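Local coordinates for iron-regulated outer membrane protein (Neisseria meningitidis, PDB 4B7O) that probably takes up iron, perhaps as a siderophore complex, across the outer membrane as a TonB-dependent transporter, at residues 302-315 with 327-341. Residues are numbered along the deposited sequence; the frame is centred on the assembly and turned at random.
Sequences PYRETTQSNTNLAY and DANAYVLEKKRYSAD. Unlike the reference sequence in segment 302-315: P302 (reference Ser).
N312 and Y331 form a non-hydrogen-bonded pair whose side chains cross obliquely, the amide of N312 almost coplanar with the tyrosine ring (7°). N312 OD1 lies 3.3 Å from Y331 CB and also accepts a weak bond from N329 ND2 at 3.4 Å; N329 OD1 turns to N365 on the next strand. The ring itself, with CG wedged between backbone N and carbonyl carbon, leads away from 302-315 and touches A124, in the plug sequence range, consistent with this face being turned to the barrel lumen, where the plug sits in this family. Next to it, L333 reaches across with CD2, 3.7 Å from Q308 CG.

The backbone is a textbook antiparallel hairpin of the TonB-dependent transporter barrel. Paired N-H···O bonds run from Y315 with A328 to E305 with Y338, and one more, from A340 N to Y303 O, prolongs the ladder.

Further along the N312 face, R304 and R337 lie obliquely, guanidinium planes 25° apart, with R304 NE 3.8 Å from R337 NH2. Acids probably offset the like charges: E283 binds R304 and D342 binds R337. R304 NE, buried by the contact, has no partner in the model.

The other face carries E305 and Y338, and Y303 at the end of the strand brings its CD2 to the edge of the Y338 ring, 4.3 Å from Y338 CE2. Y303 OH gives a very short bond to E305 OE2, while E305 OE1 rests 4.0 Å from Y338 CD2, carboxylate and ring inclined by 59°.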
loop_
_atom_site.group_PDB
_atom_site.type_symbol
_atom_site.label_atom_id
_atom_site.label_comp_id
_atom_site.label_asym_id
_atom_site.label_seq_id
_atom_site.Cartn_x
_atom_site.Cartn_y
_atom_site.Cartn_z
ATOM N N PRO A 302 -20.896 11.165 -12.328
ATOM C CA PRO A 302 -21.195 11.828 -11.026
ATOM C C PRO A 302 -19.920 12.279 -10.354
ATOM O O PRO A 302 -18.860 11.687 -10.575
ATOM C CB PRO A 302 -21.865 10.715 -10.189
ATOM C CG PRO A 302 -21.260 9.467 -10.738
ATOM C CD PRO A 302 -21.183 9.724 -12.252
ATOM N N TYR A 303 -20.016 13.319 -9.540
ATOM C CA TYR A 303 -18.871 13.870 -8.868
ATOM C C TYR A 303 -18.625 13.032 -7.595
ATOM O O TYR A 303 -19.566 12.727 -6.881
ATOM C CB TYR A 303 -19.184 15.318 -8.503
ATOM C CG TYR A 303 -18.168 15.957 -7.592
ATOM C CD1 TYR A 303 -16.913 16.379 -8.082
ATOM C CD2 TYR A 303 -18.445 16.130 -6.256
ATOM C CE1 TYR A 303 -15.971 16.981 -7.235
ATOM C CE2 TYR A 303 -17.515 16.720 -5.402
ATOM C CZ TYR A 303 -16.289 17.136 -5.896
ATOM O OH TYR A 303 -15.383 17.702 -5.014
ATOM N N ARG A 304 -17.373 12.666 -7.335
ATOM C CA ARG A 304 -17.057 11.829 -6.197
ATOM C C ARG A 304 -15.980 12.460 -5.341
ATOM O O ARG A 304 -15.133 13.153 -5.865
ATOM C CB ARG A 304 -16.582 10.467 -6.686
ATOM C CG ARG A 304 -16.263 9.489 -5.541
ATOM C CD ARG A 304 -16.028 8.102 -6.080
ATOM N NE ARG A 304 -17.144 7.701 -6.925
ATOM C CZ ARG A 304 -17.056 6.861 -7.955
ATOM N NH1 ARG A 304 -15.902 6.293 -8.263
ATOM N NH2 ARG A 304 -18.125 6.618 -8.696
ATOM N N GLU A 305 -15.996 12.228 -4.033
ATOM C CA GLU A 305 -14.853 12.590 -3.209
ATOM C C GLU A 305 -14.464 11.442 -2.316
ATOM O O GLU A 305 -15.269 10.986 -1.502
ATOM C CB GLU A 305 -15.133 13.800 -2.343
ATOM C CG GLU A 305 -15.278 15.121 -3.090
ATOM C CD GLU A 305 -15.665 16.269 -2.158
ATOM O OE1 GLU A 305 -15.965 15.977 -0.991
ATOM O OE2 GLU A 305 -15.656 17.456 -2.580
ATOM N N THR A 306 -13.218 11.000 -2.468
ATOM C CA THR A 306 -12.645 9.944 -1.660
ATOM C C THR A 306 -11.529 10.494 -0.752
ATOM O O THR A 306 -10.569 11.136 -1.203
ATOM C CB THR A 306 -12.144 8.794 -2.540
ATOM O OG1 THR A 306 -13.171 8.474 -3.475
ATOM C CG2 THR A 306 -11.880 7.537 -1.676
ATOM N N THR A 307 -11.666 10.229 0.533
ATOM C CA THR A 307 -10.830 10.861 1.532
ATOM C C THR A 307 -10.270 9.835 2.510
ATOM O O THR A 307 -10.976 8.938 2.937
ATOM C CB THR A 307 -11.652 11.877 2.325
ATOM O OG1 THR A 307 -12.336 12.728 1.394
ATOM C CG2 THR A 307 -10.751 12.704 3.234
ATOM N N GLN A 308 -8.996 9.970 2.839
ATOM C CA GLN A 308 -8.390 9.226 3.924
ATOM C C GLN A 308 -7.923 10.258 4.921
ATOM O O GLN A 308 -7.231 11.221 4.552
ATOM C CB GLN A 308 -7.196 8.407 3.409
ATOM C CG GLN A 308 -6.631 7.435 4.445
ATOM C CD GLN A 308 -5.608 6.469 3.862
ATOM O OE1 GLN A 308 -5.938 5.342 3.518
ATOM N NE2 GLN A 308 -4.364 6.927 3.712
ATOM N N SER A 309 -8.286 10.069 6.176
ATOM C CA SER A 309 -7.907 10.985 7.256
ATOM C C SER A 309 -7.287 10.222 8.364
ATOM O O SER A 309 -7.675 9.102 8.627
ATOM C CB SER A 309 -9.134 11.679 7.842
ATOM O OG SER A 309 -9.417 12.728 6.966
ATOM N N ASN A 310 -6.374 10.862 9.070
ATOM C CA ASN A 310 -5.643 10.199 10.130
ATOM C C ASN A 310 -5.387 11.144 11.288
ATOM O O ASN A 310 -4.771 12.201 11.107
ATOM C CB ASN A 310 -4.303 9.701 9.563
ATOM C CG ASN A 310 -3.705 8.580 10.389
ATOM O OD1 ASN A 310 -4.376 8.006 11.270
ATOM N ND2 ASN A 310 -2.437 8.242 10.109
ATOM N N THR A 311 -5.827 10.776 12.477
ATOM C CA THR A 311 -5.400 11.488 13.667
ATOM C C THR A 311 -4.521 10.593 14.515
ATOM O O THR A 311 -4.916 9.486 14.919
ATOM C CB THR A 311 -6.619 11.926 14.496
ATOM O OG1 THR A 311 -7.473 12.629 13.610
ATOM C CG2 THR A 311 -6.212 12.850 15.594
ATOM N N ASN A 312 -3.319 11.047 14.787
ATOM C CA ASN A 312 -2.338 10.111 15.316
ATOM C C ASN A 312 -1.657 10.707 16.485
ATOM O O ASN A 312 -1.219 11.882 16.447
ATOM C CB ASN A 312 -1.286 9.707 14.277
ATOM C CG ASN A 312 -0.545 8.389 14.682
ATOM O OD1 ASN A 312 -0.951 7.283 14.336
ATOM N ND2 ASN A 312 0.496 8.521 15.444
ATOM N N LEU A 313 -1.559 9.898 17.531
ATOM C CA LEU A 313 -0.745 10.286 18.643
ATOM C C LEU A 313 0.344 9.277 18.827
ATOM O O LEU A 313 0.057 8.102 18.932
ATOM C CB LEU A 313 -1.607 10.334 19.885
ATOM C CG LEU A 313 -0.986 10.835 21.183
ATOM C CD1 LEU A 313 -0.596 12.304 21.110
ATOM C CD2 LEU A 313 -2.028 10.676 22.273
ATOM N N ALA A 314 1.584 9.724 18.889
ATOM C CA ALA A 314 2.710 8.758 19.003
ATOM C C ALA A 314 3.621 9.185 20.089
ATOM O O ALA A 314 3.912 10.378 20.217
ATOM C CB ALA A 314 3.502 8.625 17.708
ATOM N N TYR A 315 4.017 8.204 20.905
ATOM C CA TYR A 315 4.927 8.461 22.009
ATOM C C TYR A 315 6.160 7.611 21.858
ATOM O O TYR A 315 6.021 6.398 21.619
ATOM C CB TYR A 315 4.260 8.077 23.346
ATOM C CG TYR A 315 5.244 7.989 24.503
ATOM C CD1 TYR A 315 5.958 9.112 24.918
ATOM C CD2 TYR A 315 5.475 6.775 25.174
ATOM C CE1 TYR A 315 6.863 9.044 25.965
ATOM C CE2 TYR A 315 6.364 6.699 26.240
ATOM C CZ TYR A 315 7.062 7.833 26.621
ATOM O OH TYR A 315 7.981 7.782 27.654
ATOM N N ASP A 327 7.766 2.354 22.254
ATOM C CA ASP A 327 7.076 3.220 21.337
ATOM C C ASP A 327 5.574 2.819 21.295
ATOM O O ASP A 327 5.238 1.627 21.162
ATOM C CB ASP A 327 7.786 3.277 19.979
ATOM C CG ASP A 327 7.121 2.394 18.910
ATOM O OD1 ASP A 327 6.578 1.311 19.244
ATOM O OD2 ASP A 327 7.159 2.766 17.710
ATOM N N ALA A 328 4.684 3.799 21.455
ATOM C CA ALA A 328 3.243 3.521 21.345
ATOM C C ALA A 328 2.610 4.470 20.397
ATOM O O ALA A 328 3.003 5.613 20.287
ATOM C CB ALA A 328 2.590 3.710 22.679
ATOM N N ASN A 329 1.587 4.026 19.727
ATOM C CA ASN A 329 0.757 4.994 19.078
ATOM C C ASN A 329 -0.744 4.760 19.271
ATOM O O ASN A 329 -1.181 3.637 19.650
ATOM C CB ASN A 329 1.158 5.151 17.621
ATOM C CG ASN A 329 0.698 4.014 16.760
ATOM O OD1 ASN A 329 0.779 2.823 17.148
ATOM N ND2 ASN A 329 0.183 4.364 15.552
ATOM N N ALA A 330 -1.522 5.819 19.045
ATOM C CA ALA A 330 -2.959 5.635 19.030
ATOM C C ALA A 330 -3.542 6.460 17.912
ATOM O O ALA A 330 -3.190 7.633 17.733
ATOM C CB ALA A 330 -3.550 6.102 20.351
ATOM N N TYR A 331 -4.467 5.881 17.174
ATOM C CA TYR A 331 -4.943 6.593 16.079
ATOM C C TYR A 331 -6.411 6.328 15.753
ATOM O O TYR A 331 -7.008 5.344 16.192
ATOM C CB TYR A 331 -4.053 6.227 14.876
ATOM C CG TYR A 331 -4.213 4.811 14.463
ATOM C CD1 TYR A 331 -5.184 4.446 13.586
ATOM C CD2 TYR A 331 -3.402 3.816 15.027
ATOM C CE1 TYR A 331 -5.337 3.113 13.237
ATOM C CE2 TYR A 331 -3.537 2.501 14.684
ATOM C CZ TYR A 331 -4.495 2.158 13.793
ATOM O OH TYR A 331 -4.610 0.852 13.445
ATOM N N VAL A 332 -6.919 7.172 14.857
ATOM C CA VAL A 332 -8.272 7.052 14.259
ATOM C C VAL A 332 -8.147 7.300 12.792
ATOM O O VAL A 332 -7.701 8.333 12.353
ATOM C CB VAL A 332 -9.192 8.163 14.820
ATOM C CG1 VAL A 332 -10.603 7.978 14.329
ATOM C CG2 VAL A 332 -9.120 8.193 16.355
ATOM N N LEU A 333 -8.527 6.353 12.009
ATOM C CA LEU A 333 -8.307 6.453 10.617
ATOM C C LEU A 333 -9.686 6.440 9.975
ATOM O O LEU A 333 -10.481 5.527 10.212
ATOM C CB LEU A 333 -7.563 5.205 10.202
ATOM C CG LEU A 333 -6.508 5.353 9.131
ATOM C CD1 LEU A 333 -5.847 4.005 8.868
ATOM C CD2 LEU A 333 -7.076 5.912 7.835
ATOM N N GLU A 334 -9.985 7.458 9.175
ATOM C CA GLU A 334 -11.269 7.517 8.506
ATOM C C GLU A 334 -11.067 7.482 7.012
ATOM O O GLU A 334 -10.299 8.252 6.478
ATOM C CB GLU A 334 -12.079 8.774 8.884
ATOM C CG GLU A 334 -12.247 8.996 10.392
ATOM C CD GLU A 334 -13.614 8.586 11.013
ATOM O OE1 GLU A 334 -14.396 7.796 10.400
ATOM O OE2 GLU A 334 -13.886 9.061 12.159
ATOM N N LYS A 335 -11.782 6.586 6.362
ATOM C CA LYS A 335 -11.861 6.470 4.940
ATOM C C LYS A 335 -13.337 6.887 4.663
ATOM O O LYS A 335 -14.233 6.327 5.301
ATOM C CB LYS A 335 -11.577 4.999 4.542
ATOM C CG LYS A 335 -11.284 4.695 3.066
ATOM C CD LYS A 335 -9.758 4.515 2.744
ATOM C CE LYS A 335 -9.302 3.111 2.204
ATOM N NZ LYS A 335 -9.757 2.536 0.863
ATOM N N LYS A 336 -13.566 7.858 3.751
ATOM C CA LYS A 336 -14.904 8.383 3.344
ATOM C C LYS A 336 -15.065 8.390 1.846
ATOM O O LYS A 336 -14.159 8.801 1.119
ATOM C CB LYS A 336 -15.146 9.824 3.788
ATOM C CG LYS A 336 -14.952 10.071 5.285
ATOM C CD LYS A 336 -15.153 11.549 5.666
ATOM C CE LYS A 336 -14.365 11.950 6.922
ATOM N NZ LYS A 336 -14.662 13.376 7.266
ATOM N N ARG A 337 -16.213 7.925 1.378
ATOM C CA ARG A 337 -16.566 8.077 -0.015
ATOM C C ARG A 337 -17.830 8.878 -0.049
ATOM O O ARG A 337 -18.829 8.543 0.610
ATOM C CB ARG A 337 -16.852 6.737 -0.704
ATOM C CG ARG A 337 -17.363 6.878 -2.132
ATOM C CD ARG A 337 -17.729 5.513 -2.615
ATOM N NE ARG A 337 -18.330 5.428 -3.954
ATOM C CZ ARG A 337 -19.589 5.771 -4.262
ATOM N NH1 ARG A 337 -20.448 6.274 -3.344
ATOM N NH2 ARG A 337 -19.975 5.631 -5.525
ATOM N N TYR A 338 -17.809 9.905 -0.871
ATOM C CA TYR A 338 -18.969 10.742 -1.032
ATOM C C TYR A 338 -19.273 10.771 -2.502
ATOM O O TYR A 338 -18.438 11.215 -3.321
ATOM C CB TYR A 338 -18.693 12.162 -0.517
ATOM C CG TYR A 338 -19.698 13.160 -1.050
ATOM C CD1 TYR A 338 -21.007 13.188 -0.556
ATOM C CD2 TYR A 338 -19.353 14.061 -2.067
ATOM C CE1 TYR A 338 -21.942 14.083 -1.057
ATOM C CE2 TYR A 338 -20.274 14.963 -2.571
ATOM C CZ TYR A 338 -21.564 14.980 -2.057
ATOM O OH TYR A 338 -22.486 15.876 -2.535
ATOM N N SER A 339 -20.461 10.285 -2.850
ATOM C CA SER A 339 -20.986 10.527 -4.189
ATOM C C SER A 339 -22.022 11.648 -4.160
ATOM O O SER A 339 -22.828 11.739 -3.213
ATOM C CB SER A 339 -21.641 9.295 -4.715
ATOM O OG SER A 339 -21.814 9.447 -6.077
ATOM N N ALA A 340 -21.973 12.512 -5.181
ATOM C CA ALA A 340 -22.998 13.536 -5.412
ATOM C C ALA A 340 -24.329 12.865 -5.776
ATOM O O ALA A 340 -25.371 13.275 -5.275
ATOM C CB ALA A 340 -22.553 14.505 -6.506
ATOM N N ASP A 341 -24.287 11.822 -6.614
ATOM C CA ASP A 341 -25.487 11.117 -7.018
ATOM C C ASP A 341 -25.158 9.697 -7.380
ATOM O O ASP A 341 -24.501 9.439 -8.401
ATOM C CB ASP A 341 -26.121 11.789 -8.251
ATOM C CG ASP A 341 -27.567 11.292 -8.543
ATOM O OD1 ASP A 341 -28.131 10.428 -7.809
ATOM O OD2 ASP A 341 -28.147 11.794 -9.535
#